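Local coordinates for protein lectin (Polyandrocarpa misakiensis, PDB 1TLG) that binds galactose through calcium and takes part in the animal's defence against microorganisms, at residues A[53-58]-A[97-102]; A[65-70]-A[85-90]; A[79-84]-A[104-109]. All coordinates share one frame; numbering follows the deposited sequence.

Interaction 1 (A[53-58]-A[97-102]). With GAL (beta-D-galactopyranose), chain C.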
loop_
_atom_site.group_PDB
_atom_site.type_symbol
_atom_site.label_atom_id
_atom_site.label_comp_id
_atom_site.label_asym_id
_atom_site.label_seq_id
_atom_site.Cartn_x
_atom_site.Cartn_y
_atom_site.Cartn_z
ATOM N N TYR A 53 7.539 0.782 -10.721
ATOM C CA TYR A 53 7.757 1.413 -9.437
ATOM C C TYR A 53 9.225 1.267 -9.015
ATOM O O TYR A 53 9.847 0.239 -9.281
ATOM C CB TYR A 53 6.956 0.737 -8.324
ATOM C CG TYR A 53 5.463 0.906 -8.304
ATOM C CD1 TYR A 53 4.654 0.234 -9.208
ATOM C CD2 TYR A 53 4.853 1.726 -7.350
ATOM C CE1 TYR A 53 3.281 0.374 -9.170
ATOM C CE2 TYR A 53 3.476 1.869 -7.314
ATOM C CZ TYR A 53 2.698 1.197 -8.232
ATOM O OH TYR A 53 1.332 1.333 -8.215
ATOM N N TRP A 54 9.740 2.271 -8.317
ATOM C CA TRP A 54 11.098 2.138 -7.803
ATOM C C TRP A 54 11.092 1.263 -6.551
ATOM O O TRP A 54 10.085 1.157 -5.857
ATOM C CB TRP A 54 11.633 3.492 -7.362
ATOM C CG TRP A 54 11.998 4.397 -8.500
ATOM C CD1 TRP A 54 11.445 5.600 -8.826
ATOM C CD2 TRP A 54 13.020 4.137 -9.476
ATOM N NE1 TRP A 54 12.080 6.109 -9.939
ATOM C CE2 TRP A 54 13.040 5.234 -10.358
ATOM C CE3 TRP A 54 13.921 3.088 -9.680
ATOM C CZ2 TRP A 54 13.932 5.313 -11.433
ATOM C CZ3 TRP A 54 14.798 3.161 -10.743
ATOM C CH2 TRP A 54 14.810 4.271 -11.605
ATOM N N VAL A 55 12.245 0.734 -6.217
ATOM C CA VAL A 55 12.523 0.016 -4.992
ATOM C C VAL A 55 13.899 0.546 -4.546
ATOM O O VAL A 55 14.599 1.166 -5.352
ATOM C CB VAL A 55 12.491 -1.504 -5.033
ATOM C CG1 VAL A 55 11.127 -1.999 -5.520
ATOM C CG2 VAL A 55 13.572 -2.128 -5.906
ATOM N N GLY A 56 14.212 0.377 -3.272
ATOM C CA GLY A 56 15.415 0.894 -2.699
ATOM C C GLY A 56 16.669 0.070 -2.903
ATOM O O GLY A 56 17.306 -0.282 -1.912
ATOM N N ALA A 57 17.019 -0.227 -4.146
ATOM C CA ALA A 57 18.247 -0.974 -4.425
ATOM C C ALA A 57 18.940 -0.319 -5.625
ATOM O O ALA A 57 18.292 0.245 -6.503
ATOM C CB ALA A 57 18.026 -2.460 -4.629
ATOM N N ASP A 58 20.273 -0.342 -5.601
ATOM C CA ASP A 58 21.071 0.286 -6.650
ATOM C C ASP A 58 22.506 -0.221 -6.599
ATOM O O ASP A 58 22.844 -1.016 -5.715
ATOM C CB ASP A 58 21.032 1.811 -6.529
ATOM C CG ASP A 58 21.635 2.311 -5.232
ATOM O OD1 ASP A 58 22.869 2.198 -5.056
ATOM O OD2 ASP A 58 20.907 2.819 -4.347
ATOM N N VAL A 97 17.205 -0.015 -9.183
ATOM C CA VAL A 97 16.247 -1.111 -9.330
ATOM C C VAL A 97 14.792 -0.681 -9.229
ATOM O O VAL A 97 14.334 0.151 -8.452
ATOM C CB VAL A 97 16.609 -2.227 -8.327
ATOM C CG1 VAL A 97 15.742 -3.466 -8.506
ATOM C CG2 VAL A 97 18.079 -2.612 -8.525
ATOM N N GLN A 98 13.988 -1.322 -10.093
ATOM C CA GLN A 98 12.555 -1.078 -10.115
ATOM C C GLN A 98 11.769 -2.385 -10.188
ATOM O O GLN A 98 12.331 -3.425 -10.523
ATOM C CB GLN A 98 12.172 -0.281 -11.385
ATOM C CG GLN A 98 12.367 -1.118 -12.649
ATOM C CD GLN A 98 11.689 -0.638 -13.905
ATOM O OE1 GLN A 98 10.790 0.205 -13.920
ATOM N NE2 GLN A 98 12.059 -1.143 -15.079
ATOM N N ILE A 99 10.468 -2.253 -9.974
ATOM C CA ILE A 99 9.522 -3.338 -10.206
ATOM C C ILE A 99 9.013 -3.022 -11.623
ATOM O O ILE A 99 8.321 -2.036 -11.840
ATOM C CB ILE A 99 8.345 -3.357 -9.228
ATOM C CG1 ILE A 99 8.776 -3.864 -7.846
ATOM C CG2 ILE A 99 7.180 -4.170 -9.764
ATOM C CD1 ILE A 99 7.729 -3.621 -6.777
ATOM N N TRP A 100 9.412 -3.844 -12.571
ATOM C CA TRP A 100 9.053 -3.641 -13.974
ATOM C C TRP A 100 7.713 -4.283 -14.319
ATOM O O TRP A 100 7.545 -5.485 -14.151
ATOM C CB TRP A 100 10.182 -4.215 -14.821
ATOM C CG TRP A 100 10.096 -3.997 -16.295
ATOM C CD1 TRP A 100 9.394 -3.039 -16.969
ATOM C CD2 TRP A 100 10.801 -4.746 -17.295
ATOM N NE1 TRP A 100 9.604 -3.154 -18.324
ATOM C CE2 TRP A 100 10.466 -4.200 -18.544
ATOM C CE3 TRP A 100 11.670 -5.841 -17.256
ATOM C CZ2 TRP A 100 10.978 -4.704 -19.738
ATOM C CZ3 TRP A 100 12.177 -6.330 -18.446
ATOM C CH2 TRP A 100 11.833 -5.763 -19.686
ATOM N N SER A 101 6.776 -3.482 -14.788
ATOM C CA SER A 101 5.441 -3.898 -15.148
ATOM C C SER A 101 5.455 -5.026 -16.167
ATOM O O SER A 101 4.516 -5.826 -16.211
ATOM C CB SER A 101 4.597 -2.724 -15.647
ATOM O OG SER A 101 5.094 -2.100 -16.817
ATOM N N LYS A 102 6.530 -5.139 -16.959
ATOM C CA LYS A 102 6.565 -6.224 -17.937
ATOM C C LYS A 102 6.378 -7.581 -17.256
ATOM O O LYS A 102 5.687 -8.467 -17.774
ATOM C CB LYS A 102 7.836 -6.256 -18.783
ATOM C CG LYS A 102 7.749 -7.346 -19.850
ATOM C CD LYS A 102 8.897 -7.284 -20.847
ATOM C CE LYS A 102 8.896 -8.547 -21.703
ATOM N NZ LYS A 102 9.621 -8.349 -22.996
HETATM C C1 GAL C . 15.405 -2.322 -21.586
HETATM C C2 GAL C . 16.424 -3.282 -20.968
HETATM C C3 GAL C . 15.721 -4.216 -20.003
HETATM C C4 GAL C . 14.840 -3.459 -18.960
HETATM C C5 GAL C . 13.896 -2.482 -19.698
HETATM C C6 GAL C . 12.997 -1.607 -18.804
HETATM O O1 GAL C . 16.075 -1.396 -22.361
HETATM O O2 GAL C . 16.994 -4.086 -22.005
HETATM O O3 GAL C . 16.705 -4.941 -19.358
HETATM O O4 GAL C . 15.701 -2.856 -18.043
HETATM O O5 GAL C . 14.680 -1.621 -20.568
HETATM O O6 GAL C . 12.100 -0.862 -19.614
#
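Val97 meets Val55 and Ala57 in the small antiparallel sheet that lies behind the sugar site of this C-type lectin fold. Residues 97-100 lie on strand 96-100, the middle strand of this sheet, and strand 53-55 runs along its edge. The carbonyl O of Val97 accepts from Val55 N at 3.1 Å. Val97 N donates to Ala57 O at 2.9 Å. These two bonds bracket Gly56, the centre of an inverse gamma turn, and so tie both arms of the corner to one residue. With CG1 anti to the backbone N (chi1 -174°), one methyl of Val97 faces Val55 and the other faces Ala57. Val97 CG1 reaches Val55 CG2 at 3.6 Å, while Val97 CG2 lies 3.9 Å from Ala57 CB. The carbonyl O of Val97 also sits at the edge of the Trp54 indole, in its plane, 3.2 Å from CE3.

Gln98 and Trp54 form a non-hydrogen-bonded pair, and their side chains diverge. Gln98 NE2 bonds to Asp107 OD2 on the next strand, near the galactose.

Ile99 and Tyr53 are the hydrogen-bonded pair. Ile99 N donates to Tyr53 O at 2.7 Å, and Tyr53 N donates back to Ile99 O. Ile99 CG1 crosses Val55 CG1 nearly at a right angle, 3.8 Å away. Helix 36-49 packs on both Tyr53 and Ile99.

Trp100 serves the sugar instead. Lys102 CB covers one face of its indole, and galactose C6 lies 3.6 Å above the opposite face, offset toward the rim.

Interaction 2 (A[65-70]-A[85-90]); sequences YNFLWN and NEPSNP. With CA (calcium ion), chain D; GAL (beta-D-galactopyranose), chain C.
The calcium loop of the sugar site, with Glu86, Pro87 and Ser88 in sequence, rests through Pro87 on Tyr65 and Phe67. Pro87 CG sits over the face of the Tyr65 ring, 4.1 Å from its centroid and 11° off the normal, a CH-pi contact. Phe67 CE2 approaches Pro87 CG at 3.8 Å. The hydroxyl of Tyr65 reaches further along the loop. Tyr65 OH donates to Asn89 O in a short bond of 2.5 Å, with the donor tilted 26° from the carbonyl plane.

The peptide bond before Pro87 is cis, as in the Glu-Pro-Asn and Gln-Pro-Asp loops of related C-type lectins. Glu86 OE1 binds the calcium at 2.2 Å, and Asn89 OD1 binds it at 2.4 Å. Thus Tyr65 grips the backbone of a residue whose side chain holds the metal. Galactose O3 and O4 bind the same ion, and Asp107 and Asp108 complete the site. Glu86 is bent at chi2 (-71°), which turns its carboxylate to the ion and the sugar; OE2 lies 2.5 Å from galactose O3. Ser88 OG donates to Glu86 OE1 at 2.8 Å, coming from above the carboxylate plane.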
loop_
_atom_site.group_PDB
_atom_site.type_symbol
_atom_site.label_atom_id
_atom_site.label_comp_id
_atom_site.label_asym_id
_atom_site.label_seq_id
_atom_site.Cartn_x
_atom_site.Cartn_y
_atom_site.Cartn_z
ATOM N N TYR A 65 27.296 -5.231 -11.074
ATOM C CA TYR A 65 26.160 -5.974 -10.538
ATOM C C TYR A 65 26.370 -6.263 -9.058
ATOM O O TYR A 65 26.025 -7.345 -8.581
ATOM C CB TYR A 65 25.804 -7.214 -11.340
ATOM C CG TYR A 65 25.343 -6.978 -12.759
ATOM C CD1 TYR A 65 24.933 -5.744 -13.244
ATOM C CD2 TYR A 65 25.291 -8.060 -13.635
ATOM C CE1 TYR A 65 24.517 -5.584 -14.557
ATOM C CE2 TYR A 65 24.874 -7.906 -14.942
ATOM C CZ TYR A 65 24.490 -6.670 -15.397
ATOM O OH TYR A 65 24.071 -6.543 -16.705
ATOM N N ASN A 66 26.857 -5.266 -8.323
ATOM C CA ASN A 66 26.967 -5.387 -6.867
ATOM C C ASN A 66 25.784 -4.614 -6.267
ATOM O O ASN A 66 25.947 -3.577 -5.629
ATOM C CB ASN A 66 28.278 -4.817 -6.346
ATOM C CG ASN A 66 29.476 -5.542 -6.942
ATOM O OD1 ASN A 66 29.583 -6.751 -6.718
ATOM N ND2 ASN A 66 30.326 -4.825 -7.667
ATOM N N PHE A 67 24.577 -5.107 -6.545
ATOM C CA PHE A 67 23.366 -4.423 -6.072
ATOM C C PHE A 67 23.202 -4.444 -4.565
ATOM O O PHE A 67 23.263 -5.488 -3.899
ATOM C CB PHE A 67 22.155 -5.051 -6.785
ATOM C CG PHE A 67 22.158 -4.742 -8.267
ATOM C CD1 PHE A 67 21.690 -3.517 -8.720
ATOM C CD2 PHE A 67 22.646 -5.659 -9.183
ATOM C CE1 PHE A 67 21.704 -3.213 -10.062
ATOM C CE2 PHE A 67 22.655 -5.360 -10.534
ATOM C CZ PHE A 67 22.191 -4.134 -10.968
ATOM N N LEU A 68 22.968 -3.267 -3.976
ATOM C CA LEU A 68 22.711 -3.164 -2.549
ATOM C C LEU A 68 21.348 -2.498 -2.271
ATOM O O LEU A 68 20.999 -1.486 -2.883
ATOM C CB LEU A 68 23.736 -2.294 -1.821
ATOM C CG LEU A 68 25.212 -2.666 -1.826
ATOM C CD1 LEU A 68 26.043 -1.533 -1.238
ATOM C CD2 LEU A 68 25.473 -3.953 -1.046
ATOM N N TRP A 69 20.646 -3.017 -1.276
ATOM C CA TRP A 69 19.412 -2.411 -0.780
ATOM C C TRP A 69 19.817 -1.177 0.026
ATOM O O TRP A 69 20.967 -1.167 0.503
ATOM C CB TRP A 69 18.676 -3.399 0.113
ATOM C CG TRP A 69 18.034 -4.545 -0.605
ATOM C CD1 TRP A 69 18.419 -5.852 -0.581
ATOM C CD2 TRP A 69 16.874 -4.487 -1.450
ATOM N NE1 TRP A 69 17.585 -6.619 -1.362
ATOM C CE2 TRP A 69 16.623 -5.796 -1.906
ATOM C CE3 TRP A 69 16.027 -3.451 -1.857
ATOM C CZ2 TRP A 69 15.560 -6.107 -2.752
ATOM C CZ3 TRP A 69 14.977 -3.762 -2.705
ATOM C CH2 TRP A 69 14.750 -5.072 -3.131
ATOM N N ASN A 70 18.983 -0.158 0.154
ATOM C CA ASN A 70 19.361 1.054 0.855
ATOM C C ASN A 70 19.808 0.798 2.301
ATOM O O ASN A 70 20.284 1.745 2.939
ATOM C CB ASN A 70 18.250 2.088 0.981
ATOM C CG ASN A 70 17.332 2.382 -0.162
ATOM O OD1 ASN A 70 17.729 2.628 -1.305
ATOM N ND2 ASN A 70 16.034 2.370 0.167
ATOM N N ASN A 85 15.926 -12.887 -17.195
ATOM C CA ASN A 85 17.026 -12.300 -17.946
ATOM C C ASN A 85 17.439 -10.919 -17.449
ATOM O O ASN A 85 17.866 -10.088 -18.261
ATOM C CB ASN A 85 16.692 -12.216 -19.438
ATOM C CG ASN A 85 16.372 -13.538 -20.096
ATOM O OD1 ASN A 85 15.407 -13.690 -20.849
ATOM N ND2 ASN A 85 17.191 -14.559 -19.852
ATOM N N GLU A 86 17.346 -10.670 -16.145
ATOM C CA GLU A 86 17.793 -9.386 -15.582
ATOM C C GLU A 86 18.531 -9.779 -14.308
ATOM O O GLU A 86 18.217 -10.842 -13.761
ATOM C CB GLU A 86 16.599 -8.476 -15.340
ATOM C CG GLU A 86 15.732 -8.161 -16.545
ATOM C CD GLU A 86 16.400 -7.250 -17.557
ATOM O OE1 GLU A 86 17.327 -6.477 -17.222
ATOM O OE2 GLU A 86 15.969 -7.289 -18.730
ATOM N N PRO A 87 19.481 -9.007 -13.830
ATOM C CA PRO A 87 19.892 -7.762 -14.444
ATOM C C PRO A 87 20.682 -7.972 -15.727
ATOM O O PRO A 87 21.367 -8.990 -15.851
ATOM C CB PRO A 87 20.779 -7.129 -13.377
ATOM C CG PRO A 87 21.366 -8.286 -12.648
ATOM C CD PRO A 87 20.275 -9.321 -12.612
ATOM N N SER A 88 20.585 -7.028 -16.656
ATOM C CA SER A 88 21.247 -7.177 -17.937
ATOM C C SER A 88 21.792 -5.874 -18.498
ATOM O O SER A 88 22.410 -5.947 -19.559
ATOM C CB SER A 88 20.218 -7.753 -18.932
ATOM O OG SER A 88 19.239 -6.750 -19.188
ATOM N N ASN A 89 21.579 -4.733 -17.852
ATOM C CA ASN A 89 22.079 -3.476 -18.425
ATOM C C ASN A 89 23.597 -3.443 -18.337
ATOM O O ASN A 89 24.190 -4.177 -17.542
ATOM C CB ASN A 89 21.445 -2.278 -17.713
ATOM C CG ASN A 89 19.985 -2.079 -18.067
ATOM O OD1 ASN A 89 19.262 -3.071 -18.191
ATOM N ND2 ASN A 89 19.566 -0.820 -18.221
ATOM N N PRO A 90 24.232 -2.591 -19.125
ATOM C CA PRO A 90 25.683 -2.474 -19.109
ATOM C C PRO A 90 26.192 -2.174 -17.705
ATOM O O PRO A 90 25.793 -1.250 -17.007
ATOM C CB PRO A 90 25.972 -1.382 -20.125
ATOM C CG PRO A 90 24.763 -1.353 -21.011
ATOM C CD PRO A 90 23.604 -1.667 -20.098
HETATM CA CA CA D . 17.467 -4.321 -17.106
HETATM C C1 GAL C . 15.405 -2.322 -21.586
HETATM C C2 GAL C . 16.424 -3.282 -20.968
HETATM C C3 GAL C . 15.721 -4.216 -20.003
HETATM C C4 GAL C . 14.840 -3.459 -18.960
HETATM C C5 GAL C . 13.896 -2.482 -19.698
HETATM C C6 GAL C . 12.997 -1.607 -18.804
HETATM O O1 GAL C . 16.075 -1.396 -22.361
HETATM O O2 GAL C . 16.994 -4.086 -22.005
HETATM O O3 GAL C . 16.705 -4.941 -19.358
HETATM O O4 GAL C . 15.701 -2.856 -18.043
HETATM O O5 GAL C . 14.680 -1.621 -20.568
HETATM O O6 GAL C . 12.100 -0.862 -19.614
#

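Interaction 3 (A[79-84]-A[104-109]); sequences SDLWSP and NLLDDV. With CA (calcium ion), chain D; GAL (beta-D-galactopyranose), chain C.
Leu81 and Leu106 pack tightly where loop 79-84 lies against strand 105-109. Their side chains lie side by side and point the same way. Leu81 CB is 3.5 Å from Leu106 CD1, closer than usual for two carbons. The backbones form a single bridge here, between Trp82 and Leu106. Leu106 N donates to Leu81 O at 2.8 Å. Leu106 O is held by two donors of one residue. Ser83 N comes to Leu106 O in the carbonyl plane at 2.7 Å, and Ser83 OG comes from above that plane at 2.8 Å. Ser83 OG is anti to its carbonyl carbon (chi1 -51°), which turns it to Leu106 O.

The Trp82 indole turns an edge to the strand, with CZ3 3.6 Å from Asp108 N. Its NE1 bonds to Pro76 O.

The other side is looser. Leu105 is partly exposed but still packs, with Leu105 CB 3.5 Å from Ser83 OG. Asp80 and Pro84 are exposed and barely touch the strand. Ser79 OG accepts from Leu81 N, an ST turn that shapes the start of the loop.

Beyond Leu106, the strand enters the calcium site, at the place of the Asn-Asp pair of many C-type lectins. Asp107 OD1 binds the ion at 2.4 Å, and Asp108 binds it through both O and OD1. Asp107 OD2, the partner of Gln98, faces galactose O4.

Helix 36-49 meets Leu81 through Val39. Leu106 packs on Val55 of strand 53-55, and strand 96-100 pairs with strand 105-109 along its other edge.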
loop_
_atom_site.group_PDB
_atom_site.type_symbol
_atom_site.label_atom_id
_atom_site.label_comp_id
_atom_site.label_asym_id
_atom_site.label_seq_id
_atom_site.Cartn_x
_atom_site.Cartn_y
_atom_site.Cartn_z
ATOM N N SER A 79 18.920 -13.385 -7.291
ATOM C CA SER A 79 17.704 -13.492 -6.492
ATOM C C SER A 79 16.503 -13.892 -7.347
ATOM O O SER A 79 16.402 -13.517 -8.518
ATOM C CB SER A 79 17.384 -12.159 -5.806
ATOM O OG SER A 79 15.998 -12.115 -5.483
ATOM N N ASP A 80 15.574 -14.636 -6.744
ATOM C CA ASP A 80 14.342 -14.997 -7.436
ATOM C C ASP A 80 13.471 -13.752 -7.661
ATOM O O ASP A 80 12.448 -13.823 -8.338
ATOM C CB ASP A 80 13.541 -16.012 -6.632
ATOM C CG ASP A 80 14.008 -17.443 -6.674
ATOM O OD1 ASP A 80 15.099 -17.751 -7.204
ATOM O OD2 ASP A 80 13.273 -18.333 -6.167
ATOM N N LEU A 81 13.838 -12.622 -7.080
ATOM C CA LEU A 81 13.095 -11.383 -7.245
ATOM C C LEU A 81 13.275 -10.766 -8.629
ATOM O O LEU A 81 12.426 -9.979 -9.037
ATOM C CB LEU A 81 13.489 -10.366 -6.175
ATOM C CG LEU A 81 13.019 -10.642 -4.744
ATOM C CD1 LEU A 81 13.510 -9.570 -3.788
ATOM C CD2 LEU A 81 11.500 -10.738 -4.686
ATOM N N TRP A 82 14.354 -11.108 -9.329
ATOM C CA TRP A 82 14.649 -10.543 -10.622
ATOM C C TRP A 82 13.742 -11.064 -11.741
ATOM O O TRP A 82 13.446 -12.251 -11.856
ATOM C CB TRP A 82 16.111 -10.754 -11.051
ATOM C CG TRP A 82 17.190 -10.033 -10.311
ATOM C CD1 TRP A 82 18.015 -10.573 -9.369
ATOM C CD2 TRP A 82 17.585 -8.657 -10.429
ATOM N NE1 TRP A 82 18.882 -9.624 -8.887
ATOM C CE2 TRP A 82 18.640 -8.438 -9.527
ATOM C CE3 TRP A 82 17.140 -7.585 -11.203
ATOM C CZ2 TRP A 82 19.270 -7.200 -9.382
ATOM C CZ3 TRP A 82 17.756 -6.357 -11.058
ATOM C CH2 TRP A 82 18.814 -6.171 -10.163
ATOM N N SER A 83 13.351 -10.139 -12.621
ATOM C CA SER A 83 12.593 -10.511 -13.802
ATOM C C SER A 83 13.516 -11.460 -14.592
ATOM O O SER A 83 14.733 -11.476 -14.385
ATOM C CB SER A 83 12.250 -9.347 -14.719
ATOM O OG SER A 83 11.652 -8.222 -14.122
ATOM N N PRO A 84 12.927 -12.219 -15.498
ATOM C CA PRO A 84 13.666 -13.113 -16.365
ATOM C C PRO A 84 14.715 -12.345 -17.163
ATOM O O PRO A 84 14.430 -11.286 -17.723
ATOM C CB PRO A 84 12.614 -13.702 -17.295
ATOM C CG PRO A 84 11.316 -13.506 -16.586
ATOM C CD PRO A 84 11.475 -12.236 -15.790
ATOM N N ASN A 104 6.373 -7.593 -13.466
ATOM C CA ASN A 104 6.014 -7.336 -12.073
ATOM C C ASN A 104 7.081 -7.991 -11.195
ATOM O O ASN A 104 6.815 -8.576 -10.152
ATOM C CB ASN A 104 4.615 -7.795 -11.694
ATOM C CG ASN A 104 4.106 -7.141 -10.427
ATOM O OD1 ASN A 104 3.493 -7.789 -9.562
ATOM N ND2 ASN A 104 4.366 -5.847 -10.293
ATOM N N LEU A 105 8.315 -7.887 -11.683
ATOM C CA LEU A 105 9.497 -8.415 -11.024
ATOM C C LEU A 105 10.630 -7.391 -11.130
ATOM O O LEU A 105 10.518 -6.433 -11.912
ATOM C CB LEU A 105 9.911 -9.786 -11.556
ATOM C CG LEU A 105 9.083 -10.998 -11.109
ATOM C CD1 LEU A 105 9.685 -12.294 -11.645
ATOM C CD2 LEU A 105 8.950 -11.129 -9.599
ATOM N N LEU A 106 11.684 -7.563 -10.337
ATOM C CA LEU A 106 12.768 -6.590 -10.302
ATOM C C LEU A 106 13.544 -6.481 -11.603
ATOM O O LEU A 106 13.676 -7.446 -12.354
ATOM C CB LEU A 106 13.740 -6.867 -9.157
ATOM C CG LEU A 106 13.154 -6.836 -7.744
ATOM C CD1 LEU A 106 14.283 -7.004 -6.733
ATOM C CD2 LEU A 106 12.362 -5.562 -7.472
ATOM N N ASP A 107 14.078 -5.284 -11.844
ATOM C CA ASP A 107 14.821 -5.034 -13.079
ATOM C C ASP A 107 15.831 -3.913 -12.869
ATOM O O ASP A 107 15.547 -3.044 -12.053
ATOM C CB ASP A 107 13.837 -4.681 -14.207
ATOM C CG ASP A 107 14.542 -4.144 -15.446
ATOM O OD1 ASP A 107 15.447 -4.850 -15.945
ATOM O OD2 ASP A 107 14.228 -3.030 -15.914
ATOM N N ASP A 108 16.950 -3.929 -13.591
ATOM C CA ASP A 108 17.944 -2.859 -13.473
ATOM C C ASP A 108 17.782 -1.832 -14.592
ATOM O O ASP A 108 17.649 -2.198 -15.762
ATOM C CB ASP A 108 19.350 -3.440 -13.490
ATOM C CG ASP A 108 19.731 -4.150 -14.776
ATOM O OD1 ASP A 108 18.905 -4.824 -15.420
ATOM O OD2 ASP A 108 20.924 -4.037 -15.162
ATOM N N VAL A 109 17.792 -0.552 -14.268
ATOM C CA VAL A 109 17.603 0.525 -15.220
ATOM C C VAL A 109 18.494 1.727 -14.926
ATOM O O VAL A 109 19.126 1.786 -13.873
ATOM C CB VAL A 109 16.160 1.079 -15.122
ATOM C CG1 VAL A 109 15.149 0.077 -15.634
ATOM C CG2 VAL A 109 15.858 1.451 -13.672
HETATM CA CA CA D . 17.467 -4.321 -17.106
HETATM C C1 GAL C . 15.405 -2.322 -21.586
HETATM C C2 GAL C . 16.424 -3.282 -20.968
HETATM C C3 GAL C . 15.721 -4.216 -20.003
HETATM C C4 GAL C . 14.840 -3.459 -18.960
HETATM C C5 GAL C . 13.896 -2.482 -19.698
HETATM C C6 GAL C . 12.997 -1.607 -18.804
HETATM O O1 GAL C . 16.075 -1.396 -22.361
HETATM O O2 GAL C . 16.994 -4.086 -22.005
HETATM O O3 GAL C . 16.705 -4.941 -19.358
HETATM O O4 GAL C . 15.701 -2.856 -18.043
HETATM O O5 GAL C . 14.680 -1.621 -20.568
HETATM O O6 GAL C . 12.100 -0.862 -19.614
#

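How the interactions relate
Interactions 1 and 3 are both buried; interaction 1 lies nearer the centre of the chain and is built from regular strand pairing and aliphatic contacts. Interaction 3 adds a loop to the outer strand of the same sheet, with one bridge. Gln98 O to Asp107 N and Trp100 N to Leu105 O join the two. Interaction 2 lies nearer the surface, has no strand pairing across it and relies on a proline against two aromatic side chains and one tyrosine hydroxyl bond. It meets interaction 1 through strands 57-58 and 68-69, and interaction 3 through Asn89 N with Asp108 OD2. Interactions 2 and 3 supply the protein ligands of the calcium; interaction 1 gives the sugar an indole face.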